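Local coordinates for bartonella effector protein (Bep) substrate of VirB T4SS (Bartonella sp. AR 15-3, PDB 4M16) that probably transfers AMP from ATP to tyrosine or threonine residues of target proteins through its N-terminal Fic domain, the part described here, at residues Thr80-Phe85 against Lys112-Leu117; Ser60-Leu65 against Glu160-Ile165; Arg190-Ala195 against Gln205-Leu210. All coordinates share one frame; numbering follows the deposited sequence.

Contact 1 (Thr80-Phe85 against Lys112-Leu117); sequences TRDLSF and KIQENL
Ile-113, Asp-82 and Gln-114 carry this contact, in which a type I beta turn from Thr-80 to Leu-83 packs on helix 110-126 of the Fic domain. The turn belongs to the loop between helix 59-70 and strand 85-86. Ile-113 gives up the largest area. Its CD1 sits over the centre of one face of the Arg-81 guanidinium, with CD1 3.6 Å from Arg-81 CZ. The two side chains cross at about a right angle. The guanidinium is buried, and its N-H groups bond to the backbone carbonyls of His-153, Ala-108 and Met-95. These bonds hold the flat group in place under the methyl. His-153 opens the Fic signature, here HPFRAGN, so Arg-81 ties the turn to it. The other branch of Ile-113, CG2, lies 3.8 Å from Asp-82 OD1.

Asp-82 is gripped at both oxygens. With chi1 at 49°, its CG lies between its own N and carbonyl carbon, and the carboxylate faces the helix. Thr-80 OG1 donates to OD1 of Asp-82 at 2.6 Å, within the turn. Gln-114 NE2 donates to OD2 from the helix. Both bonds use syn lone pairs. The Gln-114 chain bends at chi2 (-64°), which brings its amide to the turn. The methyl CG2 of Thr-80 meets CD1 of Leu-117 tip to tip at 4.1 Å. One water accepts from Gln-114 NE2 and donates to Thr-80 OG1, so it joins the two segments a second time. The direct bond from Gln-114 NE2 to Asp-82 OD2 is 3.0 Å long and nearly straight at 166°, with OD2 in the plane of the amide.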
ATOM      1  N   THR A  80       1.183 -10.143  -7.180  1.00 20.62           N
ATOM      2  CA  THR A  80      -0.152  -9.711  -6.740  1.00 20.29           C
ATOM      3  C   THR A  80      -1.021 -10.918  -6.391  1.00 20.86           C
ATOM      4  O   THR A  80      -0.863 -12.037  -6.940  1.00 20.93           O
ATOM      5  CB  THR A  80      -0.794  -8.790  -7.771  1.00 19.91           C
ATOM      6  OG1 THR A  80      -0.848  -9.455  -9.055  1.00 21.55           O
ATOM      7  CG2 THR A  80       0.026  -7.520  -7.885  1.00 20.12           C
ATOM      8  N   ARG A  81      -1.889 -10.701  -5.417  1.00 20.20           N
ATOM      9  CA  ARG A  81      -2.642 -11.783  -4.789  1.00 20.01           C
ATOM     10  C   ARG A  81      -3.731 -12.428  -5.654  1.00 21.69           C
ATOM     11  O   ARG A  81      -4.197 -13.501  -5.300  1.00 24.88           O
ATOM     12  CB  ARG A  81      -3.210 -11.327  -3.417  1.00 18.71           C
ATOM     13  CG  ARG A  81      -4.357 -10.323  -3.485  1.00 17.66           C
ATOM     14  CD  ARG A  81      -4.910  -9.956  -2.128  1.00 16.26           C
ATOM     15  NE  ARG A  81      -5.709  -8.741  -2.279  1.00 15.41           N
ATOM     16  CZ  ARG A  81      -6.964  -8.673  -2.700  1.00 15.03           C
ATOM     17  NH1 ARG A  81      -7.681  -9.766  -2.928  1.00 15.79           N
ATOM     18  NH2 ARG A  81      -7.543  -7.466  -2.835  1.00 14.41           N
ATOM     19  N   ASP A  82      -4.079 -11.837  -6.787  1.00 22.76           N
ATOM     20  CA  ASP A  82      -5.001 -12.467  -7.730  1.00 24.71           C
ATOM     21  C   ASP A  82      -4.436 -13.751  -8.354  1.00 25.43           C
ATOM     22  O   ASP A  82      -5.196 -14.643  -8.749  1.00 25.06           O
ATOM     23  CB  ASP A  82      -5.359 -11.517  -8.863  1.00 25.36           C
ATOM     24  CG  ASP A  82      -4.160 -10.873  -9.499  1.00 26.02           C
ATOM     25  OD1 ASP A  82      -3.306 -10.299  -8.778  1.00 26.80           O
ATOM     26  OD2 ASP A  82      -4.078 -10.880 -10.735  1.00 28.30           O
ATOM     27  N   LEU A  83      -3.115 -13.832  -8.452  1.00 24.39           N
ATOM     28  CA  LEU A  83      -2.499 -14.941  -9.148  1.00 27.43           C
ATOM     29  C   LEU A  83      -2.294 -16.088  -8.158  1.00 25.38           C
ATOM     30  O   LEU A  83      -1.946 -15.884  -7.013  1.00 25.88           O
ATOM     31  CB  LEU A  83      -1.173 -14.500  -9.765  1.00 29.08           C
ATOM     32  CG  LEU A  83      -1.330 -13.469 -10.920  1.00 32.62           C
ATOM     33  CD1 LEU A  83       0.036 -12.942 -11.311  1.00 35.25           C
ATOM     34  CD2 LEU A  83      -2.033 -14.048 -12.147  1.00 33.53           C
ATOM     35  N   SER A  84      -2.524 -17.294  -8.605  1.00 24.50           N
ATOM     36  CA  SER A  84      -2.130 -18.476  -7.856  1.00 24.22           C
ATOM     37  C   SER A  84      -0.650 -18.446  -7.614  1.00 22.92           C
ATOM     38  O   SER A  84       0.131 -18.284  -8.577  1.00 23.68           O
ATOM     39  CB  SER A  84      -2.467 -19.729  -8.650  1.00 25.88           C
ATOM     40  OG  SER A  84      -3.856 -19.835  -8.650  1.00 28.00           O
ATOM     41  N   PHE A  85      -0.251 -18.594  -6.361  1.00 20.77           N
ATOM     42  CA  PHE A  85       1.154 -18.532  -6.008  1.00 20.10           C
ATOM     43  C   PHE A  85       1.759 -19.913  -5.645  1.00 20.74           C
ATOM     44  O   PHE A  85       1.324 -20.578  -4.702  1.00 20.02           O
ATOM     45  CB  PHE A  85       1.450 -17.541  -4.904  1.00 18.98           C
ATOM     46  CG  PHE A  85       2.914 -17.381  -4.697  1.00 19.07           C
ATOM     47  CD1 PHE A  85       3.657 -16.668  -5.618  1.00 19.14           C
ATOM     48  CD2 PHE A  85       3.583 -18.072  -3.697  1.00 19.32           C
ATOM     49  CE1 PHE A  85       5.039 -16.555  -5.509  1.00 20.02           C
ATOM     50  CE2 PHE A  85       4.966 -17.960  -3.567  1.00 19.50           C
ATOM     51  CZ  PHE A  85       5.695 -17.229  -4.476  1.00 19.91           C
ATOM     52  N   LYS A 112     -10.597  -8.644 -10.305  1.00 22.08           N
ATOM     53  CA  LYS A 112     -10.603  -7.255 -10.795  1.00 22.07           C
ATOM     54  C   LYS A 112      -9.242  -6.601 -10.586  1.00 20.42           C
ATOM     55  O   LYS A 112      -9.023  -5.490 -11.082  1.00 19.37           O
ATOM     56  CB  LYS A 112     -11.617  -6.420 -10.007  1.00 22.81           C
ATOM     57  CG  LYS A 112     -13.094  -6.816 -10.224  1.00 26.38           C
ATOM     58  CD  LYS A 112     -13.411  -6.844 -11.692  1.00 30.43           C
ATOM     59  CE  LYS A 112     -14.873  -6.599 -12.010  1.00 34.75           C
ATOM     60  NZ  LYS A 112     -15.063  -6.571 -13.490  1.00 37.53           N
ATOM     61  N   ILE A 113      -8.317  -7.255  -9.886  1.00 19.09           N
ATOM     62  CA  ILE A 113      -7.061  -6.552  -9.531  1.00 18.79           C
ATOM     63  C   ILE A 113      -6.288  -6.130 -10.796  1.00 18.79           C
ATOM     64  O   ILE A 113      -5.829  -5.000 -10.881  1.00 17.44           O
ATOM     65  CB  ILE A 113      -6.186  -7.374  -8.564  1.00 18.47           C
ATOM     66  CG1 ILE A 113      -6.869  -7.417  -7.181  1.00 18.32           C
ATOM     67  CG2 ILE A 113      -4.784  -6.782  -8.415  1.00 18.13           C
ATOM     68  CD1 ILE A 113      -6.182  -8.323  -6.179  1.00 18.57           C
ATOM     69  N   GLN A 114      -6.170  -7.018 -11.804  1.00 19.53           N
ATOM     70  CA  GLN A 114      -5.397  -6.660 -12.987  1.00 21.11           C
ATOM     71  C   GLN A 114      -6.008  -5.469 -13.714  1.00 21.59           C
ATOM     72  O   GLN A 114      -5.307  -4.513 -14.107  1.00 21.70           O
ATOM     73  CB  GLN A 114      -5.264  -7.851 -13.970  1.00 23.09           C
ATOM     74  CG  GLN A 114      -4.335  -8.952 -13.464  1.00 24.26           C
ATOM     75  CD  GLN A 114      -2.877  -8.527 -13.302  1.00 25.05           C
ATOM     76  OE1 GLN A 114      -2.337  -7.725 -14.078  1.00 25.40           O
ATOM     77  NE2 GLN A 114      -2.248  -9.044 -12.277  1.00 24.81           N
ATOM     78  N   GLU A 115      -7.316  -5.523 -13.907  1.00 22.35           N
ATOM     79  CA  GLU A 115      -8.025  -4.428 -14.540  1.00 23.86           C
ATOM     80  C   GLU A 115      -7.875  -3.094 -13.751  1.00 20.64           C
ATOM     81  O   GLU A 115      -7.707  -1.999 -14.339  1.00 19.46           O
ATOM     82  CB  GLU A 115      -9.492  -4.849 -14.629  1.00 26.98           C
ATOM     83  CG  GLU A 115     -10.448  -3.738 -14.926  1.00 31.20           C
ATOM     84  CD  GLU A 115     -11.811  -4.249 -15.399  1.00 36.04           C
ATOM     85  OE1 GLU A 115     -12.391  -5.156 -14.740  1.00 36.21           O
ATOM     86  OE2 GLU A 115     -12.284  -3.709 -16.433  1.00 38.33           O
ATOM     87  N   ASN A 116      -8.009  -3.187 -12.439  1.00 18.92           N
ATOM     88  CA  ASN A 116      -7.943  -2.028 -11.579  1.00 18.07           C
ATOM     89  C   ASN A 116      -6.548  -1.407 -11.561  1.00 17.35           C
ATOM     90  O   ASN A 116      -6.396  -0.174 -11.600  1.00 17.00           O
ATOM     91  CB  ASN A 116      -8.431  -2.345 -10.156  1.00 17.71           C
ATOM     92  CG  ASN A 116      -9.949  -2.612 -10.056  1.00 18.30           C
ATOM     93  OD1 ASN A 116     -10.763  -2.273 -10.947  1.00 19.91           O
ATOM     94  ND2 ASN A 116     -10.340  -3.187  -8.964  1.00 17.90           N
ATOM     95  N   LEU A 117      -5.517  -2.235 -11.506  1.00 17.69           N
ATOM     96  CA  LEU A 117      -4.137  -1.730 -11.610  1.00 17.67           C
ATOM     97  C   LEU A 117      -3.854  -1.071 -12.958  1.00 18.54           C
ATOM     98  O   LEU A 117      -3.133  -0.023 -13.053  1.00 17.84           O
ATOM     99  CB  LEU A 117      -3.127  -2.848 -11.332  1.00 17.80           C
ATOM    100  CG  LEU A 117      -3.051  -3.357  -9.878  1.00 16.77           C
ATOM    101  CD1 LEU A 117      -2.120  -4.575  -9.719  1.00 17.34           C
ATOM    102  CD2 LEU A 117      -2.611  -2.254  -8.926  1.00 16.51           C
TER
HETATM  103  O   HOH W   1       0.491  -8.956 -11.334  1.00 25.76           O

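Contact 2 (Ser60-Leu65 against Glu160-Ile165); sequences SYLKYL and EAVQHI
Between segments 60-65 and 160-165, the CA atoms of Leu-65 and Val-162 are nearest, 6.5 Å apart, and the segment axes cross at 122°, 9.6 Å apart. Val-162 is the central side chain. Its CG2 methyl, anti to the backbone N, rests 3.6 Å from Leu-65 CB. The same methyl lies 3.6 Å from the carbonyl O of Leu-62. With His-66 and Leu-69 also touching it, Val-162 sits as a knob in a hole formed by four residues of helix 59-70. Its CG1 methyl meets CD1 of Leu-62 at 4.0 Å, and these two side chains cross at about a right angle. Leu-62 reaches over because its CG is also anti to its own N (chi1 -179°). One turn further along each helix, Leu-65 CD1 meets Ile-165 CG2 at 4.1 Å.

No hydrogen bond links the two segments. All the residues that touch are buried. Leu-149 of helix 135-152 backs Leu-62. Gln-163 points away from helix 59-70, and its NE2 bonds to Asn-150 OD1. This is apolar helix packing in the helical core of the Fic fold. Helix 159-174 starts at the end of the HPFRAGN signature, whose Phe-155 touches Leu-62 and Val-162.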
ATOM      1  N   SER A  60       4.058  -1.479 -12.078  1.00 19.07           N
ATOM      2  CA  SER A  60       5.312  -2.192 -12.147  1.00 20.10           C
ATOM      3  C   SER A  60       6.267  -1.661 -11.087  1.00 18.52           C
ATOM      4  O   SER A  60       6.947  -2.432 -10.441  1.00 18.21           O
ATOM      5  CB  SER A  60       5.948  -2.103 -13.521  1.00 22.40           C
ATOM      6  OG  SER A  60       5.116  -2.864 -14.354  1.00 25.94           O
ATOM      7  N   TYR A  61       6.310  -0.357 -10.903  1.00 17.73           N
ATOM      8  CA  TYR A  61       7.160   0.214  -9.874  1.00 17.65           C
ATOM      9  C   TYR A  61       6.618  -0.195  -8.491  1.00 17.71           C
ATOM     10  O   TYR A  61       7.382  -0.409  -7.573  1.00 16.80           O
ATOM     11  CB  TYR A  61       7.184   1.727  -9.998  1.00 17.66           C
ATOM     12  CG  TYR A  61       8.050   2.442  -9.019  1.00 17.95           C
ATOM     13  CD1 TYR A  61       9.401   2.159  -8.912  1.00 19.17           C
ATOM     14  CD2 TYR A  61       7.512   3.416  -8.177  1.00 18.39           C
ATOM     15  CE1 TYR A  61      10.200   2.816  -8.000  1.00 19.92           C
ATOM     16  CE2 TYR A  61       8.288   4.085  -7.275  1.00 18.74           C
ATOM     17  CZ  TYR A  61       9.652   3.787  -7.183  1.00 20.91           C
ATOM     18  OH  TYR A  61      10.437   4.506  -6.280  1.00 21.28           O
ATOM     19  N   LEU A  62       5.291  -0.260  -8.356  1.00 17.22           N
ATOM     20  CA  LEU A  62       4.723  -0.595  -7.059  1.00 17.02           C
ATOM     21  C   LEU A  62       5.146  -2.046  -6.694  1.00 17.10           C
ATOM     22  O   LEU A  62       5.549  -2.320  -5.549  1.00 16.25           O
ATOM     23  CB  LEU A  62       3.207  -0.431  -7.066  1.00 17.53           C
ATOM     24  CG  LEU A  62       2.526  -0.745  -5.739  1.00 17.69           C
ATOM     25  CD1 LEU A  62       2.671   0.439  -4.782  1.00 18.40           C
ATOM     26  CD2 LEU A  62       1.053  -1.009  -5.956  1.00 18.48           C
ATOM     27  N   LYS A  63       5.111  -2.941  -7.684  1.00 17.83           N
ATOM     28  CA  LYS A  63       5.553  -4.352  -7.466  1.00 18.09           C
ATOM     29  C   LYS A  63       7.052  -4.459  -7.144  1.00 18.19           C
ATOM     30  O   LYS A  63       7.482  -5.235  -6.277  1.00 18.29           O
ATOM     31  CB  LYS A  63       5.196  -5.201  -8.684  1.00 19.11           C
ATOM     32  CG  LYS A  63       3.688  -5.312  -8.941  1.00 19.40           C
ATOM     33  CD  LYS A  63       3.458  -6.083 -10.238  1.00 21.37           C
ATOM     34  CE  LYS A  63       2.049  -5.853 -10.763  1.00 22.68           C
ATOM     35  NZ  LYS A  63       1.888  -6.249 -12.187  1.00 23.47           N
ATOM     36  N   TYR A  64       7.857  -3.667  -7.858  1.00 18.39           N
ATOM     37  CA  TYR A  64       9.275  -3.550  -7.626  1.00 19.13           C
ATOM     38  C   TYR A  64       9.522  -3.163  -6.153  1.00 18.43           C
ATOM     39  O   TYR A  64      10.342  -3.774  -5.479  1.00 17.62           O
ATOM     40  CB  TYR A  64       9.906  -2.506  -8.587  1.00 19.74           C
ATOM     41  CG  TYR A  64      11.246  -2.028  -8.140  1.00 21.63           C
ATOM     42  CD1 TYR A  64      12.412  -2.730  -8.481  1.00 22.76           C
ATOM     43  CD2 TYR A  64      11.378  -0.842  -7.432  1.00 22.32           C
ATOM     44  CE1 TYR A  64      13.664  -2.271  -8.104  1.00 23.70           C
ATOM     45  CE2 TYR A  64      12.628  -0.376  -7.036  1.00 22.94           C
ATOM     46  CZ  TYR A  64      13.766  -1.087  -7.372  1.00 24.33           C
ATOM     47  OH  TYR A  64      15.004  -0.648  -6.972  1.00 26.35           O
ATOM     48  N   LEU A  65       8.841  -2.109  -5.697  1.00 18.12           N
ATOM     49  CA  LEU A  65       8.969  -1.654  -4.314  1.00 17.27           C
ATOM     50  C   LEU A  65       8.547  -2.728  -3.282  1.00 16.87           C
ATOM     51  O   LEU A  65       9.203  -2.890  -2.264  1.00 16.51           O
ATOM     52  CB  LEU A  65       8.180  -0.354  -4.077  1.00 17.07           C
ATOM     53  CG  LEU A  65       8.656   0.944  -4.690  1.00 17.68           C
ATOM     54  CD1 LEU A  65       7.631   2.070  -4.480  1.00 17.48           C
ATOM     55  CD2 LEU A  65      10.009   1.332  -4.171  1.00 18.72           C
ATOM     56  N   GLU A 160      -0.056  -1.374   2.797  1.00 15.49           N
ATOM     57  CA  GLU A 160       0.020  -0.036   3.316  1.00 16.22           C
ATOM     58  C   GLU A 160       1.470   0.482   3.249  1.00 15.97           C
ATOM     59  O   GLU A 160       1.710   1.589   2.861  1.00 15.05           O
ATOM     60  CB  GLU A 160      -0.525  -0.021   4.753  1.00 17.73           C
ATOM     61  CG  GLU A 160      -2.022  -0.368   4.849  1.00 19.59           C
ATOM     62  CD  GLU A 160      -2.365  -1.878   4.998  1.00 22.17           C
ATOM     63  OE1 GLU A 160      -1.468  -2.645   5.337  1.00 25.36           O
ATOM     64  OE2 GLU A 160      -3.581  -2.302   4.857  1.00 24.87           O
ATOM     65  N   ALA A 161       2.430  -0.352   3.646  1.00 15.11           N
ATOM     66  CA  ALA A 161       3.812   0.076   3.690  1.00 16.11           C
ATOM     67  C   ALA A 161       4.291   0.452   2.294  1.00 15.60           C
ATOM     68  O   ALA A 161       4.942   1.466   2.092  1.00 15.79           O
ATOM     69  CB  ALA A 161       4.697  -1.045   4.268  1.00 16.24           C
ATOM     70  N   VAL A 162       3.972  -0.375   1.313  1.00 15.29           N
ATOM     71  CA  VAL A 162       4.377  -0.065  -0.060  1.00 15.91           C
ATOM     72  C   VAL A 162       3.682   1.178  -0.685  1.00 15.15           C
ATOM     73  O   VAL A 162       4.341   2.036  -1.264  1.00 15.65           O
ATOM     74  CB  VAL A 162       4.311  -1.320  -0.936  1.00 16.78           C
ATOM     75  CG1 VAL A 162       2.921  -1.628  -1.325  1.00 16.88           C
ATOM     76  CG2 VAL A 162       5.281  -1.156  -2.127  1.00 18.76           C
ATOM     77  N   GLN A 163       2.395   1.325  -0.473  1.00 15.70           N
ATOM     78  CA  GLN A 163       1.676   2.484  -0.969  1.00 15.53           C
ATOM     79  C   GLN A 163       2.168   3.780  -0.366  1.00 15.38           C
ATOM     80  O   GLN A 163       2.260   4.754  -1.100  1.00 15.30           O
ATOM     81  CB  GLN A 163       0.176   2.315  -0.897  1.00 16.77           C
ATOM     82  CG  GLN A 163      -0.510   2.413   0.481  1.00 18.02           C
ATOM     83  CD  GLN A 163      -1.996   1.964   0.452  1.00 19.58           C
ATOM     84  OE1 GLN A 163      -2.529   1.590  -0.599  1.00 18.48           O
ATOM     85  NE2 GLN A 163      -2.675   2.007   1.632  1.00 20.03           N
ATOM     86  N   HIS A 164       2.581   3.788   0.910  1.00 15.93           N
ATOM     87  CA  HIS A 164       3.175   4.957   1.514  1.00 16.28           C
ATOM     88  C   HIS A 164       4.450   5.394   0.783  1.00 15.94           C
ATOM     89  O   HIS A 164       4.584   6.561   0.438  1.00 15.08           O
ATOM     90  CB  HIS A 164       3.457   4.798   3.002  1.00 18.21           C
ATOM     91  CG  HIS A 164       2.235   4.562   3.800  1.00 19.39           C
ATOM     92  ND1 HIS A 164       2.254   3.950   5.030  1.00 21.22           N
ATOM     93  CD2 HIS A 164       0.933   4.758   3.496  1.00 20.48           C
ATOM     94  CE1 HIS A 164       1.020   3.831   5.474  1.00 21.57           C
ATOM     95  NE2 HIS A 164       0.202   4.310   4.563  1.00 20.72           N
ATOM     96  N   ILE A 165       5.409   4.499   0.607  1.00 16.40           N
ATOM     97  CA  ILE A 165       6.671   4.898  -0.035  1.00 16.86           C
ATOM     98  C   ILE A 165       6.428   5.271  -1.506  1.00 15.78           C
ATOM     99  O   ILE A 165       7.037   6.184  -2.026  1.00 16.00           O
ATOM    100  CB  ILE A 165       7.799   3.829   0.142  1.00 17.96           C
ATOM    101  CG1 ILE A 165       9.105   4.292  -0.470  1.00 19.51           C
ATOM    102  CG2 ILE A 165       7.414   2.464  -0.407  1.00 17.88           C
ATOM    103  CD1 ILE A 165       9.682   5.494   0.258  1.00 20.75           C
TER

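Contact 3 (Arg190-Ala195 against Gln205-Leu210); sequences RACNDA and QAMKSL
Ala-191 and Met-207 are the nearest pair between segments 190-195 and 205-210, with CA atoms 5.1 Å apart. The segments run nearly antiparallel at 157°. The Met-207 chain leaves with CG anti to its backbone N (chi1 -172°) and then bends at chi2 and chi3. The bends lay its CE methyl across helix 185-197. There CE touches the carbonyl O of Ala-191 at 3.7 Å. It also meets Cys-192 SG and Ala-195 CB, each at 4.0 Å from CE.

The three alanines point their methyls at the opposite helix. Ala-191 CB lies 3.7 Å from the carbonyl O of Ala-206 and 4.0 Å from Leu-210 CB. Ala-206 CB meets CB of Asp-194 at 3.4 Å, a tight contact made chiefly by the methylene, with OD2 of the carboxylate further off. Phe-146, Val-143 and Ser-147 touch Met-207, so this methionine also packs the helical hairpin onto helix 135-152.

No hydrogen bond joins the two segments. Alanine methyls let the backbones come close, with axes 8.1 Å apart, and Ala-191, Ala-206 and the thioether end of Met-207 share the apolar contact. The pairing rests on close shape fit between small groups and one bent chain.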
ATOM      1  N   ARG A 190      -7.535   5.186  10.143  1.00 24.64           N
ATOM      2  CA  ARG A 190      -8.858   5.806  10.189  1.00 26.31           C
ATOM      3  C   ARG A 190      -9.239   6.474   8.879  1.00 23.16           C
ATOM      4  O   ARG A 190     -10.353   6.288   8.384  1.00 22.29           O
ATOM      5  CB  ARG A 190      -8.948   6.830  11.319  1.00 30.65           C
ATOM      6  CG  ARG A 190     -10.348   7.421  11.431  1.00 35.75           C
ATOM      7  CD  ARG A 190     -10.528   8.184  12.723  1.00 42.66           C
ATOM      8  NE  ARG A 190      -9.960   9.530  12.623  1.00 47.73           N
ATOM      9  CZ  ARG A 190      -8.781   9.933  13.107  1.00 47.62           C
ATOM     10  NH1 ARG A 190      -7.976   9.108  13.798  1.00 47.60           N
ATOM     11  NH2 ARG A 190      -8.426  11.204  12.911  1.00 49.41           N
ATOM     12  N   ALA A 191      -8.319   7.211   8.269  1.00 21.18           N
ATOM     13  CA  ALA A 191      -8.601   7.783   6.936  1.00 19.67           C
ATOM     14  C   ALA A 191      -8.830   6.694   5.892  1.00 18.81           C
ATOM     15  O   ALA A 191      -9.715   6.799   5.091  1.00 17.41           O
ATOM     16  CB  ALA A 191      -7.478   8.697   6.489  1.00 19.35           C
ATOM     17  N   CYS A 192      -8.021   5.639   5.915  1.00 18.05           N
ATOM     18  CA  CYS A 192      -8.135   4.585   4.911  1.00 17.91           C
ATOM     19  C   CYS A 192      -9.446   3.820   5.101  1.00 18.77           C
ATOM     20  O   CYS A 192     -10.171   3.571   4.159  1.00 19.22           O
ATOM     21  CB  CYS A 192      -6.947   3.628   4.978  1.00 17.41           C
ATOM     22  SG  CYS A 192      -5.380   4.360   4.455  1.00 17.89           S
ATOM     23  N   ASN A 193      -9.753   3.473   6.343  1.00 21.13           N
ATOM     24  CA  ASN A 193     -10.970   2.732   6.630  1.00 21.87           C
ATOM     25  C   ASN A 193     -12.202   3.620   6.320  1.00 22.91           C
ATOM     26  O   ASN A 193     -13.145   3.171   5.673  1.00 22.40           O
ATOM     27  CB  ASN A 193     -10.948   2.133   8.036  1.00 23.52           C
ATOM     28  CG  ASN A 193      -9.900   0.999   8.191  1.00 24.73           C
ATOM     29  OD1 ASN A 193      -9.325   0.461   7.224  1.00 24.19           O
ATOM     30  ND2 ASN A 193      -9.670   0.623   9.429  1.00 26.90           N
ATOM     31  N   ASP A 194     -12.161   4.894   6.684  1.00 22.95           N
ATOM     32  CA  ASP A 194     -13.268   5.802   6.315  1.00 23.76           C
ATOM     33  C   ASP A 194     -13.487   5.950   4.799  1.00 22.32           C
ATOM     34  O   ASP A 194     -14.646   6.070   4.342  1.00 22.74           O
ATOM     35  CB  ASP A 194     -13.088   7.201   6.933  1.00 25.05           C
ATOM     36  CG  ASP A 194     -13.446   7.259   8.414  1.00 28.33           C
ATOM     37  OD1 ASP A 194     -13.869   6.262   9.001  1.00 28.52           O
ATOM     38  OD2 ASP A 194     -13.284   8.350   8.990  1.00 32.01           O
ATOM     39  N   ALA A 195     -12.402   6.001   4.035  1.00 21.23           N
ATOM     40  CA  ALA A 195     -12.486   6.098   2.573  1.00 21.03           C
ATOM     41  C   ALA A 195     -13.279   4.926   2.004  1.00 21.48           C
ATOM     42  O   ALA A 195     -14.034   5.113   1.058  1.00 22.50           O
ATOM     43  CB  ALA A 195     -11.094   6.192   1.931  1.00 20.57           C
ATOM     44  N   GLN A 205     -13.388  13.450   2.006  1.00 28.70           N
ATOM     45  CA  GLN A 205     -12.891  14.327   3.087  1.00 29.45           C
ATOM     46  C   GLN A 205     -12.065  13.608   4.146  1.00 27.80           C
ATOM     47  O   GLN A 205     -11.126  14.198   4.753  1.00 25.81           O
ATOM     48  CB  GLN A 205     -14.044  15.091   3.756  1.00 31.96           C
ATOM     49  CG  GLN A 205     -13.570  16.113   4.751  1.00 34.34           C
ATOM     50  CD  GLN A 205     -12.661  17.143   4.107  1.00 35.51           C
ATOM     51  OE1 GLN A 205     -13.056  17.815   3.144  1.00 36.70           O
ATOM     52  NE2 GLN A 205     -11.438  17.270   4.632  1.00 34.46           N
ATOM     53  N   ALA A 206     -12.419  12.352   4.427  1.00 27.31           N
ATOM     54  CA  ALA A 206     -11.589  11.573   5.352  1.00 27.12           C
ATOM     55  C   ALA A 206     -10.109  11.546   4.883  1.00 25.39           C
ATOM     56  O   ALA A 206      -9.149  11.826   5.602  1.00 25.06           O
ATOM     57  CB  ALA A 206     -12.117  10.140   5.464  1.00 27.66           C
ATOM     58  N   MET A 207      -9.928  11.215   3.631  1.00 24.21           N
ATOM     59  CA  MET A 207      -8.574  11.094   3.116  1.00 21.71           C
ATOM     60  C   MET A 207      -7.917  12.458   2.839  1.00 21.74           C
ATOM     61  O   MET A 207      -6.696  12.612   3.017  1.00 21.95           O
ATOM     62  CB  MET A 207      -8.671  10.233   1.857  1.00 22.16           C
ATOM     63  CG  MET A 207      -7.354   9.800   1.242  1.00 21.72           C
ATOM     64  SD  MET A 207      -6.384   8.812   2.353  1.00 22.79           S
ATOM     65  CE  MET A 207      -7.266   7.251   2.360  1.00 20.99           C
ATOM     66  N   LYS A 208      -8.698  13.456   2.442  1.00 21.75           N
ATOM     67  CA  LYS A 208      -8.142  14.797   2.205  1.00 23.77           C
ATOM     68  C   LYS A 208      -7.494  15.406   3.465  1.00 23.99           C
ATOM     69  O   LYS A 208      -6.438  16.036   3.363  1.00 24.12           O
ATOM     70  CB  LYS A 208      -9.196  15.742   1.703  1.00 24.88           C
ATOM     71  CG  LYS A 208      -8.632  17.112   1.303  1.00 27.42           C
ATOM     72  CD  LYS A 208      -9.687  17.941   0.606  1.00 30.14           C
ATOM     73  CE  LYS A 208      -9.206  19.350   0.329  1.00 32.74           C
ATOM     74  NZ  LYS A 208     -10.234  20.070  -0.432  1.00 35.62           N
ATOM     75  N   SER A 209      -8.116  15.228   4.634  1.00 24.92           N
ATOM     76  CA  SER A 209      -7.548  15.757   5.903  1.00 26.86           C
ATOM     77  C   SER A 209      -6.196  15.145   6.155  1.00 25.65           C
ATOM     78  O   SER A 209      -5.246  15.851   6.504  1.00 26.71           O
ATOM     79  CB  SER A 209      -8.404  15.449   7.136  1.00 29.19           C
ATOM     80  OG  SER A 209      -9.761  15.503   6.793  1.00 33.34           O
ATOM     81  N   LEU A 210      -6.101  13.842   5.923  1.00 24.63           N
ATOM     82  CA  LEU A 210      -4.795  13.148   6.075  1.00 24.03           C
ATOM     83  C   LEU A 210      -3.766  13.739   5.145  1.00 23.25           C
ATOM     84  O   LEU A 210      -2.650  14.037   5.550  1.00 23.82           O
ATOM     85  CB  LEU A 210      -4.907  11.657   5.842  1.00 22.43           C
ATOM     86  CG  LEU A 210      -3.552  10.893   5.855  1.00 22.26           C
ATOM     87  CD1 LEU A 210      -2.984  10.873   7.275  1.00 23.53           C
ATOM     88  CD2 LEU A 210      -3.643   9.471   5.322  1.00 21.83           C
TER

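All four segments of contacts 1 and 2 belong to the Fic family region. Along the chain, contact 3 follows both. In sequence, both segments of contact 1 fall between helix 59-70 and helix 159-174. The centres of contacts 1 and 2 are 15 Å apart, and they touch where Thr-80 CG2 packs on Lys-63 CE at 3.9 Å. The centre of contact 3 is 20 Å from that of contact 2 and 25 Å from that of contact 1. Helix 135-152 is common ground, since side chains of all three contacts touch it. The helical body thus has a loop packed against it at contact 1 and a helical hairpin at contact 3.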